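Local coordinates for glucose dehydrogenase (Serratia sp. FS14, PDB 7CDY), which is a beta-propeller protein of the glucose/sorbosone dehydrogenase family that carries a bound calcium ion, at residues L66-F71 against R76-F81; L17-A22 against S324-Y329; N192-A197 against R318-R323; R162-A165 against V169-D172. One frame throughout, in Å; residues are numbered along the deposited sequence. Where two conformers were deposited one is given.

Interaction 1 (L66-F71 against R76-F81); sequences LPAPDF and RVYLSF
Phe71 CE2 rests 3.7 Å from Val77 CG2 at the apolar centre of a beta hairpin, in which strand 62-67 returns through the short helix 71-74 into strand 76-84, part of a beta-propeller fold. Both side chains leave the backbone in the same direction, flank to flank. With CG1 of Val77 anti to the backbone N (chi1 178°), CG2 is the branch turned to the ring, and Leu99 of the next strand packs on both residues. The phenylalanine also presents its edge to the backbone: Arg76 O lies near the ring plane, 3.5 Å from Phe71 CD2, where the weakly positive ring hydrogens suit a carbonyl. The other face of the hairpin carries Leu66 and Tyr78. Here Ala68 CB sits 3.9 Å from Tyr78 CE1, where the small alanine methyl meets the ring edge.

Outward from this packing runs the backbone. Leu66 and Tyr78 form a hydrogen-bonded antiparallel pair, with Leu66 N to Tyr78 O and Tyr78 N to Leu66 O both 2.9 Å. Pro67 faces Val77 as a non-hydrogen-bonded pair, a position where the missing N-H costs no bond to this partner strand. A nearly straight bond follows, Ala68 N to Arg76 O (2.9 Å, 175°), and a type I turn, Ala68 to Phe71, leads into the helix. At the polar edge Arg76 forms a salt bridge with Glu166, and Tyr78 OH, hydrogen-bonded to Ala165 O, lies in the plane of the Arg76 guanidinium, at its edge.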
loop_
_atom_site.group_PDB
_atom_site.type_symbol
_atom_site.label_atom_id
_atom_site.label_comp_id
_atom_site.label_asym_id
_atom_site.label_seq_id
_atom_site.Cartn_x
_atom_site.Cartn_y
_atom_site.Cartn_z
ATOM N N LEU A 66 6.777 -1.362 -7.796
ATOM C CA LEU A 66 7.794 -1.892 -6.890
ATOM C C LEU A 66 8.883 -2.612 -7.677
ATOM O O LEU A 66 8.690 -3.756 -8.124
ATOM C CB LEU A 66 7.178 -2.809 -5.836
ATOM C CG LEU A 66 8.139 -3.416 -4.806
ATOM C CD1 LEU A 66 8.999 -2.347 -4.167
ATOM C CD2 LEU A 66 7.384 -4.194 -3.725
ATOM N N PRO A 67 10.037 -1.980 -7.855
ATOM C CA PRO A 67 11.192 -2.691 -8.407
ATOM C C PRO A 67 11.533 -3.898 -7.553
ATOM O O PRO A 67 11.358 -3.907 -6.333
ATOM C CB PRO A 67 12.309 -1.647 -8.343
ATOM C CG PRO A 67 11.580 -0.324 -8.346
ATOM C CD PRO A 67 10.332 -0.574 -7.575
ATOM N N ALA A 68 11.993 -4.949 -8.216
ATOM C CA ALA A 68 12.458 -6.117 -7.487
ATOM C C ALA A 68 13.651 -5.738 -6.609
ATOM O O ALA A 68 14.381 -4.781 -6.913
ATOM C CB ALA A 68 12.881 -7.209 -8.474
ATOM N N PRO A 69 13.884 -6.472 -5.514
ATOM C CA PRO A 69 15.064 -6.177 -4.687
ATOM C C PRO A 69 16.354 -6.185 -5.484
ATOM O O PRO A 69 17.256 -5.383 -5.202
ATOM C CB PRO A 69 15.036 -7.279 -3.615
ATOM C CG PRO A 69 13.598 -7.712 -3.550
ATOM C CD PRO A 69 13.052 -7.552 -4.944
ATOM N N ASP A 70 16.444 -7.029 -6.516
ATOM C CA ASP A 70 17.630 -7.121 -7.362
ATOM C C ASP A 70 17.505 -6.325 -8.658
ATOM O O ASP A 70 18.118 -6.704 -9.663
ATOM C CB ASP A 70 17.998 -8.581 -7.648
ATOM C CG ASP A 70 16.960 -9.304 -8.498
ATOM O OD1 ASP A 70 15.929 -8.702 -8.858
ATOM O OD2 ASP A 70 17.178 -10.496 -8.828
ATOM N N PHE A 71 16.755 -5.214 -8.643
ATOM C CA PHE A 71 16.532 -4.425 -9.855
ATOM C C PHE A 71 17.834 -4.060 -10.567
ATOM O O PHE A 71 17.882 -4.048 -11.799
ATOM C CB PHE A 71 15.725 -3.157 -9.528
ATOM C CG PHE A 71 15.536 -2.235 -10.716
ATOM C CD1 PHE A 71 16.508 -1.305 -11.057
ATOM C CD2 PHE A 71 14.406 -2.329 -11.513
ATOM C CE1 PHE A 71 16.363 -0.487 -12.174
ATOM C CE2 PHE A 71 14.242 -1.503 -12.631
ATOM C CZ PHE A 71 15.231 -0.585 -12.961
ATOM N N ARG A 76 13.736 -5.784 -13.061
ATOM C CA ARG A 76 12.357 -6.230 -12.942
ATOM C C ARG A 76 11.534 -5.240 -12.119
ATOM O O ARG A 76 11.977 -4.769 -11.070
ATOM C CB ARG A 76 12.326 -7.611 -12.281
ATOM C CG ARG A 76 10.927 -8.150 -12.086
ATOM C CD ARG A 76 10.939 -9.584 -11.585
ATOM N NE ARG A 76 11.491 -10.503 -12.575
ATOM C CZ ARG A 76 11.585 -11.813 -12.393
ATOM N NH1 ARG A 76 11.171 -12.351 -11.251
ATOM N NH2 ARG A 76 12.101 -12.567 -13.352
ATOM N N VAL A 77 10.334 -4.941 -12.611
ATOM C CA VAL A 77 9.425 -3.991 -11.973
ATOM C C VAL A 77 8.073 -4.671 -11.808
ATOM O O VAL A 77 7.466 -5.104 -12.795
ATOM C CB VAL A 77 9.277 -2.692 -12.781
ATOM C CG1 VAL A 77 8.284 -1.758 -12.085
ATOM C CG2 VAL A 77 10.632 -2.014 -12.919
ATOM N N TYR A 78 7.605 -4.763 -10.560
ATOM C CA TYR A 78 6.266 -5.252 -10.253
ATOM C C TYR A 78 5.272 -4.096 -10.244
ATOM O O TYR A 78 5.605 -2.968 -9.846
ATOM C CB TYR A 78 6.248 -5.927 -8.873
ATOM C CG TYR A 78 7.056 -7.208 -8.799
ATOM C CD1 TYR A 78 8.443 -7.166 -8.723
ATOM C CD2 TYR A 78 6.430 -8.453 -8.804
ATOM C CE1 TYR A 78 9.196 -8.340 -8.675
ATOM C CE2 TYR A 78 7.176 -9.634 -8.748
ATOM C CZ TYR A 78 8.551 -9.559 -8.674
ATOM O OH TYR A 78 9.305 -10.719 -8.625
ATOM N N LEU A 79 4.039 -4.382 -10.682
ATOM C CA LEU A 79 2.940 -3.422 -10.627
ATOM C C LEU A 79 1.716 -4.101 -10.049
ATOM O O LEU A 79 1.458 -5.274 -10.334
ATOM C CB LEU A 79 2.560 -2.911 -12.029
ATOM C CG LEU A 79 3.610 -2.156 -12.835
ATOM C CD1 LEU A 79 3.101 -1.919 -14.263
ATOM C CD2 LEU A 79 3.960 -0.835 -12.166
ATOM N N SER A 80 0.947 -3.363 -9.259
ATOM C CA SER A 80 -0.400 -3.781 -8.916
ATOM C C SER A 80 -1.392 -2.830 -9.575
ATOM O O SER A 80 -1.064 -1.667 -9.858
ATOM C CB SER A 80 -0.608 -3.861 -7.404
ATOM O OG SER A 80 -0.696 -2.558 -6.855
ATOM N N PHE A 81 -2.594 -3.333 -9.861
ATOM C CA PHE A 81 -3.590 -2.537 -10.572
ATOM C C PHE A 81 -4.964 -3.157 -10.412
ATOM O O PHE A 81 -5.106 -4.345 -10.119
ATOM C CB PHE A 81 -3.242 -2.344 -12.060
ATOM C CG PHE A 81 -3.126 -3.640 -12.865
ATOM C CD1 PHE A 81 -2.003 -4.457 -12.754
ATOM C CD2 PHE A 81 -4.127 -4.006 -13.768
ATOM C CE1 PHE A 81 -1.889 -5.624 -13.517
ATOM C CE2 PHE A 81 -4.018 -5.171 -14.538
ATOM C CZ PHE A 81 -2.902 -5.975 -14.404
#

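Interaction 2 (L17-A22 against S324-Y329); sequences LAFLPA and SGPDGY
Phe19 reaches Pro326 because its CG stands anti to the carbonyl carbon and beside the backbone N (chi1 -86°), while chi2 of 86° turns the ring so that one face meets the proline. Pro326 CD then sits almost over the middle of that face, 3.8 Å from the centroid of the Phe19 ring and 12° off its normal. This is a CH-pi contact, for which proline is well suited, since its CD hydrogens are slightly polarised by the adjoining nitrogen. Next to it Gly325, with no side chain, lets the ring approach the main chain itself, Phe19 CE1 being 3.9 Å from Gly325 CA. Phe19 was modelled in two conformers; the packing described is that of one, and for the other it is doubtful.

The loop has its own internal order. Gly325 to Gly328 is a type I beta turn, in which Pro326 supplies the restricted phi of the second position and Gly328 adopts a positive phi. Gly328 N bonds to Gly325 O at 3.0 Å. Asp327 OD1 accepts from Tyr329 N at 3.1 Å, an Asx turn, with Tyr329 N meeting it from above the carboxylate plane.

The turn connects the adjacent antiparallel strands 319-324 and 330-334. Phe19, near the end of strand 3-19 of the same sheet, also packs on Leu26 of strand 26-30 and meets Tyr331 of strand 330-334 edge-to-face.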
loop_
_atom_site.group_PDB
_atom_site.type_symbol
_atom_site.label_atom_id
_atom_site.label_comp_id
_atom_site.label_asym_id
_atom_site.label_seq_id
_atom_site.Cartn_x
_atom_site.Cartn_y
_atom_site.Cartn_z
ATOM N N LEU A 17 5.242 5.579 -5.591
ATOM C CA LEU A 17 6.571 5.875 -6.106
ATOM C C LEU A 17 7.560 4.843 -5.603
ATOM O O LEU A 17 7.379 4.236 -4.548
ATOM C CB LEU A 17 7.044 7.297 -5.773
ATOM C CG LEU A 17 7.562 7.556 -4.366
ATOM C CD1 LEU A 17 9.076 7.342 -4.247
ATOM C CD2 LEU A 17 7.195 8.967 -3.915
ATOM N N ALA A 18 8.652 4.707 -6.350
ATOM C CA ALA A 18 9.713 3.788 -5.974
ATOM C C ALA A 18 11.044 4.289 -6.507
ATOM O O ALA A 18 11.148 4.688 -7.667
ATOM C CB ALA A 18 9.457 2.393 -6.535
ATOM N N PHE A 19 12.059 4.266 -5.656
ATOM C CA PHE A 19 13.389 4.675 -6.081
ATOM C C PHE A 19 14.073 3.577 -6.885
ATOM O O PHE A 19 13.948 2.385 -6.581
ATOM C CB PHE A 19 14.246 5.026 -4.867
ATOM C CG PHE A 19 14.084 6.445 -4.418
ATOM C CD1 PHE A 19 13.070 6.796 -3.545
ATOM C CD2 PHE A 19 14.936 7.433 -4.882
ATOM C CE1 PHE A 19 12.909 8.101 -3.136
ATOM C CE2 PHE A 19 14.782 8.741 -4.473
ATOM C CZ PHE A 19 13.768 9.076 -3.601
ATOM N N LEU A 20 14.787 3.996 -7.926
ATOM C CA LEU A 20 15.718 3.162 -8.656
ATOM C C LEU A 20 17.108 3.380 -8.070
ATOM O O LEU A 20 17.331 4.344 -7.325
ATOM C CB LEU A 20 15.697 3.555 -10.133
ATOM C CG LEU A 20 14.356 3.352 -10.846
ATOM C CD1 LEU A 20 14.534 3.601 -12.332
ATOM C CD2 LEU A 20 13.802 1.950 -10.606
ATOM N N PRO A 21 18.062 2.486 -8.361
ATOM C CA PRO A 21 19.387 2.588 -7.734
ATOM C C PRO A 21 20.133 3.862 -8.112
ATOM O O PRO A 21 19.901 4.466 -9.164
ATOM C CB PRO A 21 20.122 1.348 -8.260
ATOM C CG PRO A 21 19.045 0.383 -8.598
ATOM C CD PRO A 21 17.915 1.229 -9.117
ATOM N N ALA A 22 21.042 4.257 -7.222
ATOM C CA ALA A 22 21.993 5.358 -7.437
ATOM C C ALA A 22 21.204 6.636 -7.713
ATOM O O ALA A 22 20.304 6.974 -6.929
ATOM C CB ALA A 22 23.032 4.960 -8.480
ATOM N N SER A 324 10.834 6.399 2.282
ATOM C CA SER A 324 12.088 6.880 2.853
ATOM C C SER A 324 13.168 6.756 1.786
ATOM O O SER A 324 13.480 5.646 1.341
ATOM C CB SER A 324 12.445 6.061 4.094
ATOM O OG SER A 324 13.583 6.586 4.765
ATOM N N GLY A 325 13.724 7.894 1.367
ATOM C CA GLY A 325 14.682 7.918 0.281
ATOM C C GLY A 325 16.081 7.543 0.721
ATOM O O GLY A 325 16.471 7.745 1.872
ATOM N N PRO A 326 16.875 6.990 -0.200
ATOM C CA PRO A 326 18.267 6.649 0.144
ATOM C C PRO A 326 19.115 7.848 0.534
ATOM O O PRO A 326 20.164 7.666 1.163
ATOM C CB PRO A 326 18.793 5.962 -1.126
ATOM C CG PRO A 326 17.879 6.423 -2.225
ATOM C CD PRO A 326 16.528 6.600 -1.576
ATOM N N ASP A 327 18.692 9.063 0.189
ATOM C CA ASP A 327 19.404 10.285 0.536
ATOM C C ASP A 327 19.043 10.816 1.917
ATOM O O ASP A 327 19.547 11.874 2.309
ATOM C CB ASP A 327 19.132 11.371 -0.513
ATOM C CG ASP A 327 17.650 11.681 -0.671
ATOM O OD1 ASP A 327 16.824 11.068 0.041
ATOM O OD2 ASP A 327 17.307 12.549 -1.504
ATOM N N GLY A 328 18.171 10.128 2.649
ATOM C CA GLY A 328 17.785 10.552 3.974
ATOM C C GLY A 328 16.585 11.473 4.053
ATOM O O GLY A 328 16.251 11.917 5.154
ATOM N N TYR A 329 15.936 11.788 2.934
ATOM C CA TYR A 329 14.711 12.575 2.936
ATOM C C TYR A 329 13.500 11.665 2.759
ATOM O O TYR A 329 13.613 10.530 2.291
ATOM C CB TYR A 329 14.724 13.603 1.800
ATOM C CG TYR A 329 15.665 14.766 2.008
ATOM C CD1 TYR A 329 16.989 14.693 1.588
ATOM C CD2 TYR A 329 15.231 15.934 2.618
ATOM C CE1 TYR A 329 17.852 15.759 1.767
ATOM C CE2 TYR A 329 16.088 17.004 2.804
ATOM C CZ TYR A 329 17.395 16.905 2.379
ATOM O OH TYR A 329 18.247 17.974 2.566
#

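Interaction 3 (N192-A197 against R318-R323); sequences NPQGLA and RIREVR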
loop_
_atom_site.group_PDB
_atom_site.type_symbol
_atom_site.label_atom_id
_atom_site.label_comp_id
_atom_site.label_asym_id
_atom_site.label_seq_id
_atom_site.Cartn_x
_atom_site.Cartn_y
_atom_site.Cartn_z
ATOM N N ASN A 192 -9.502 -2.182 3.956
ATOM C CA ASN A 192 -8.876 -1.627 2.759
ATOM C C ASN A 192 -7.481 -1.138 3.099
ATOM O O ASN A 192 -7.291 0.014 3.513
ATOM C CB ASN A 192 -9.688 -0.500 2.128
ATOM C CG ASN A 192 -9.164 -0.155 0.763
ATOM O OD1 ASN A 192 -8.652 -1.028 0.064
ATOM N ND2 ASN A 192 -9.274 1.109 0.373
ATOM N N PRO A 193 -6.475 -1.998 2.934
ATOM C CA PRO A 193 -5.104 -1.651 3.351
ATOM C C PRO A 193 -4.403 -0.799 2.306
ATOM O O PRO A 193 -4.206 -1.232 1.166
ATOM C CB PRO A 193 -4.419 -3.015 3.503
ATOM C CG PRO A 193 -5.214 -3.945 2.610
ATOM C CD PRO A 193 -6.616 -3.408 2.525
ATOM N N GLN A 194 -3.988 0.403 2.711
ATOM C CA GLN A 194 -3.197 1.270 1.849
ATOM C C GLN A 194 -1.836 1.588 2.463
ATOM O O GLN A 194 -1.179 2.557 2.061
ATOM C CB GLN A 194 -3.981 2.513 1.415
ATOM C CG GLN A 194 -5.145 2.154 0.467
ATOM C CD GLN A 194 -5.884 3.356 -0.094
ATOM O OE1 GLN A 194 -5.882 4.433 0.493
ATOM N NE2 GLN A 194 -6.520 3.167 -1.247
ATOM N N GLY A 195 -1.363 0.745 3.384
ATOM C CA GLY A 195 -0.007 0.843 3.883
ATOM C C GLY A 195 0.566 -0.539 4.110
ATOM O O GLY A 195 -0.119 -1.400 4.675
ATOM N N LEU A 196 1.811 -0.756 3.693
ATOM C CA LEU A 196 2.459 -2.053 3.881
ATOM C C LEU A 196 3.961 -1.839 3.824
ATOM O O LEU A 196 4.475 -1.356 2.809
ATOM C CB LEU A 196 2.016 -3.011 2.774
ATOM C CG LEU A 196 2.353 -4.487 2.968
ATOM C CD1 LEU A 196 1.526 -5.088 4.097
ATOM C CD2 LEU A 196 2.118 -5.255 1.663
ATOM N N ALA A 197 4.677 -2.214 4.878
ATOM C CA ALA A 197 6.108 -1.934 4.878
ATOM C C ALA A 197 6.845 -2.856 5.834
ATOM O O ALA A 197 6.306 -3.274 6.861
ATOM C CB ALA A 197 6.392 -0.474 5.235
ATOM N N ARG A 318 -3.626 16.221 0.223
ATOM C CA ARG A 318 -3.924 14.840 0.581
ATOM C C ARG A 318 -2.681 13.990 0.356
ATOM O O ARG A 318 -2.200 13.885 -0.776
ATOM C CB ARG A 318 -5.048 14.342 -0.319
ATOM C CG ARG A 318 -6.358 15.100 -0.115
ATOM C CD ARG A 318 -7.327 14.865 -1.268
ATOM N NE ARG A 318 -7.445 13.455 -1.643
ATOM C CZ ARG A 318 -8.226 12.578 -1.020
ATOM N NH1 ARG A 318 -8.958 12.952 0.022
ATOM N NH2 ARG A 318 -8.271 11.317 -1.434
ATOM N N ILE A 319 -2.144 13.384 1.410
ATOM C CA ILE A 319 -0.886 12.644 1.299
ATOM C C ILE A 319 -1.192 11.180 0.996
ATOM O O ILE A 319 -1.752 10.466 1.832
ATOM C CB ILE A 319 -0.001 12.808 2.541
ATOM C CG1 ILE A 319 0.285 14.294 2.821
ATOM C CG2 ILE A 319 1.306 12.033 2.363
ATOM C CD1 ILE A 319 0.792 15.081 1.618
ATOM N N ARG A 320 -0.830 10.746 -0.211
ATOM C CA ARG A 320 -1.167 9.430 -0.734
ATOM C C ARG A 320 -0.046 8.411 -0.567
ATOM O O ARG A 320 -0.317 7.211 -0.388
ATOM C CB ARG A 320 -1.497 9.574 -2.226
ATOM C CG ARG A 320 -1.501 8.295 -3.071
ATOM C CD ARG A 320 -2.665 7.354 -2.767
ATOM N NE ARG A 320 -3.959 7.887 -3.180
ATOM C CZ ARG A 320 -5.128 7.379 -2.795
ATOM N NH1 ARG A 320 -5.170 6.328 -1.987
ATOM N NH2 ARG A 320 -6.258 7.933 -3.205
ATOM N N GLU A 321 1.206 8.851 -0.627
ATOM C CA GLU A 321 2.346 7.942 -0.661
ATOM C C GLU A 321 3.465 8.532 0.177
ATOM O O GLU A 321 3.639 9.756 0.206
ATOM C CB GLU A 321 2.849 7.767 -2.109
ATOM C CG GLU A 321 4.140 6.926 -2.273
ATOM C CD GLU A 321 3.914 5.439 -2.016
ATOM O OE1 GLU A 321 3.382 5.081 -0.944
ATOM O OE2 GLU A 321 4.275 4.611 -2.882
ATOM N N VAL A 322 4.194 7.663 0.880
ATOM C CA VAL A 322 5.354 8.044 1.683
ATOM C C VAL A 322 6.450 7.016 1.462
ATOM O O VAL A 322 6.224 5.817 1.663
ATOM C CB VAL A 322 5.009 8.039 3.185
ATOM C CG1 VAL A 322 6.170 8.609 3.980
ATOM C CG2 VAL A 322 3.725 8.803 3.480
ATOM N N ARG A 323 7.647 7.472 1.089
ATOM C CA ARG A 323 8.790 6.568 0.997
ATOM C C ARG A 323 10.002 7.219 1.642
ATOM O O ARG A 323 10.186 8.437 1.562
ATOM C CB ARG A 323 9.134 6.178 -0.454
ATOM C CG ARG A 323 8.030 5.465 -1.211
ATOM C CD ARG A 323 7.823 3.996 -0.781
ATOM N NE ARG A 323 6.625 3.472 -1.437
ATOM C CZ ARG A 323 5.995 2.339 -1.138
ATOM N NH1 ARG A 323 6.442 1.541 -0.175
ATOM N NH2 ARG A 323 4.896 2.024 -1.821
HETATM O O HOH W 1 -8.255 5.420 -2.441
HETATM O O HOH W 2 4.191 -0.521 0.152
#
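Gln194 and Arg320 come together from strands of different sheets, their CA atoms 8.8 Å apart, too far for backbone pairing. Each lies at a classic beta bulge of its own sheet: Gln194 and Gly195 both face His208, and Arg320 and Glu321 both face Leu333.

Between the strands the side chains do the reaching. Gln194 runs extended beyond CG (chi2 -175°), whereas Arg320 is bent at both chi2 and chi3, which swings its guanidinium round to the amide. Gln194 OE1 stands at the edge of that group, 3.2 Å from Arg320 NH1, with amide and guanidinium planes 77° apart. The same oxygen accepts a hydrogen bond from His210 NE2. A water accepts hydrogen bonds from Gln194 NE2, at 3.1 Å, and from Arg320 NH1, at 3.2 Å, bridging the two strands. Further along, another water lies 2.8 Å from Leu196 O and accepts from Arg323 NH1. Arg323 NH2 is held by Glu321 OE2 at 2.9 Å, on the syn side of the carboxylate, and has a second acidic partner in Glu64.

The contact lies close to the centre of the chain, yet is polar and partly water-mediated. Asp335, salt-bridged to Arg320 NH2, probably balances the buried positive charge, while glutamine, neutral but able both to donate and to accept, takes a bond from histidine and gives one to the water that arginine also reaches, without adding another charge.

Interaction 4 (R162-A165 against V169-D172); sequences RLTA and VPPD
Pro170 fills the tight part of this contact, its ring wedged between the main chain and the side chain of Arg162. Pro170 CD lies 3.4 Å from Arg162 O and 3.9 Å from Leu163 CA, while Pro170 CB comes over one face of the guanidinium, 3.5 Å from Arg162 NH2. A compact, conformationally restricted ring suits this slot. Thr164 closes it more loosely, with Thr164 CG2 4.2 Å from Pro170 CG; its OG1 bonds to the backbone N of Glu166 and of Ala168 in the connecting loop.

Toward the solvent side, packing gives way to charge and water. The Arg162 chain, extended to CD, bends at chi3 (68°) and brings NH2 to exposed Asp172, whose OD1 accepts a salt-bridging hydrogen bond at 2.9 Å. The oxygen lies near the guanidinium plane, but the nitrogen meets the carboxylate from above, 63° out of its plane. A water completes a ring, accepting from Arg162 NH1 at 3.1 Å and donating to Asp172 OD2 at 2.7 Å. Asn173 OD1 is a further acceptor for NH2.

Arg162 and Leu163 end strand 160-163, which lies between strands 137-140 and 185-187. Tyr136, just before strand 137-140, makes a cation-pi contact with Arg162 and packs on Pro170.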
loop_
_atom_site.group_PDB
_atom_site.type_symbol
_atom_site.label_atom_id
_atom_site.label_comp_id
_atom_site.label_asym_id
_atom_site.label_seq_id
_atom_site.Cartn_x
_atom_site.Cartn_y
_atom_site.Cartn_z
ATOM N N ARG A 162 0.990 -13.728 0.722
ATOM C CA ARG A 162 2.439 -13.886 0.599
ATOM C C ARG A 162 2.738 -14.893 -0.497
ATOM O O ARG A 162 2.252 -16.033 -0.446
ATOM C CB ARG A 162 3.090 -14.359 1.898
ATOM C CG ARG A 162 4.615 -14.416 1.785
ATOM C CD ARG A 162 5.302 -14.926 3.047
ATOM N NE ARG A 162 5.016 -16.335 3.289
ATOM C CZ ARG A 162 5.928 -17.271 3.546
ATOM N NH1 ARG A 162 7.221 -16.980 3.584
ATOM N NH2 ARG A 162 5.524 -18.511 3.767
ATOM N N LEU A 163 3.555 -14.487 -1.473
ATOM C CA LEU A 163 3.944 -15.312 -2.613
ATOM C C LEU A 163 5.457 -15.289 -2.784
ATOM O O LEU A 163 6.160 -14.451 -2.220
ATOM C CB LEU A 163 3.293 -14.823 -3.910
ATOM C CG LEU A 163 1.767 -14.728 -3.906
ATOM C CD1 LEU A 163 1.276 -14.072 -5.186
ATOM C CD2 LEU A 163 1.142 -16.103 -3.720
ATOM N N THR A 164 5.954 -16.222 -3.599
ATOM C CA THR A 164 7.338 -16.127 -4.047
ATOM C C THR A 164 7.483 -15.000 -5.066
ATOM O O THR A 164 6.503 -14.413 -5.535
ATOM C CB THR A 164 7.803 -17.431 -4.708
ATOM O OG1 THR A 164 7.170 -17.570 -5.986
ATOM C CG2 THR A 164 7.496 -18.656 -3.820
ATOM N N ALA A 165 8.739 -14.740 -5.443
ATOM C CA ALA A 165 9.045 -13.744 -6.467
ATOM C C ALA A 165 8.337 -14.017 -7.788
ATOM O O ALA A 165 8.143 -13.085 -8.584
ATOM C CB ALA A 165 10.559 -13.705 -6.700
ATOM N N VAL A 169 2.958 -20.220 -4.478
ATOM C CA VAL A 169 2.610 -20.334 -3.062
ATOM C C VAL A 169 3.775 -20.928 -2.282
ATOM O O VAL A 169 4.183 -22.067 -2.568
ATOM C CB VAL A 169 1.372 -21.218 -2.871
ATOM C CG1 VAL A 169 1.074 -21.389 -1.385
ATOM C CG2 VAL A 169 0.181 -20.608 -3.587
ATOM N N PRO A 170 4.327 -20.233 -1.292
ATOM C CA PRO A 170 5.309 -20.854 -0.399
ATOM C C PRO A 170 4.661 -21.962 0.411
ATOM O O PRO A 170 3.557 -21.787 0.955
ATOM C CB PRO A 170 5.747 -19.693 0.508
ATOM C CG PRO A 170 5.330 -18.445 -0.233
ATOM C CD PRO A 170 4.084 -18.822 -0.947
ATOM N N PRO A 171 5.311 -23.123 0.526
ATOM C CA PRO A 171 4.648 -24.269 1.174
ATOM C C PRO A 171 4.434 -24.105 2.670
ATOM O O PRO A 171 3.678 -24.893 3.250
ATOM C CB PRO A 171 5.574 -25.450 0.856
ATOM C CG PRO A 171 6.904 -24.834 0.618
ATOM C CD PRO A 171 6.645 -23.473 0.003
ATOM N N ASP A 172 5.070 -23.135 3.319
ATOM C CA ASP A 172 4.829 -22.883 4.732
ATOM C C ASP A 172 3.810 -21.773 4.979
ATOM O O ASP A 172 3.649 -21.345 6.129
ATOM C CB ASP A 172 6.138 -22.617 5.477
ATOM C CG ASP A 172 6.939 -21.475 4.879
ATOM O OD1 ASP A 172 6.724 -21.126 3.698
ATOM O OD2 ASP A 172 7.799 -20.934 5.601
HETATM O O HOH W 3 9.243 -19.189 4.174
#

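In the fold
From the N terminus, interaction 2 opens first, at 17-22, and closes about 300 residues later at 324-329, so its loop encloses the other three. Within it interactions 1, 4 and 3 follow in series without crossing: a hairpin, a short local turn, then the longer loop from 192-197 to 318-323. Interaction 2 sets strand 3-19 against the loop between strands 319-324 and 330-334 of the same sheet, in which 3-19 pairs with strand 339-345, consistent with the ring closure of a beta-propeller; interaction 3 joins that sheet to another. Interactions 1 and 2 touch through Pro67 and Ala18. Leu17 N approaches Glu321 OE2 at 3.0 Å, linking interactions 2 and 3, whereas interactions 2 and 4 stay about 16 Å apart at their nearest atoms.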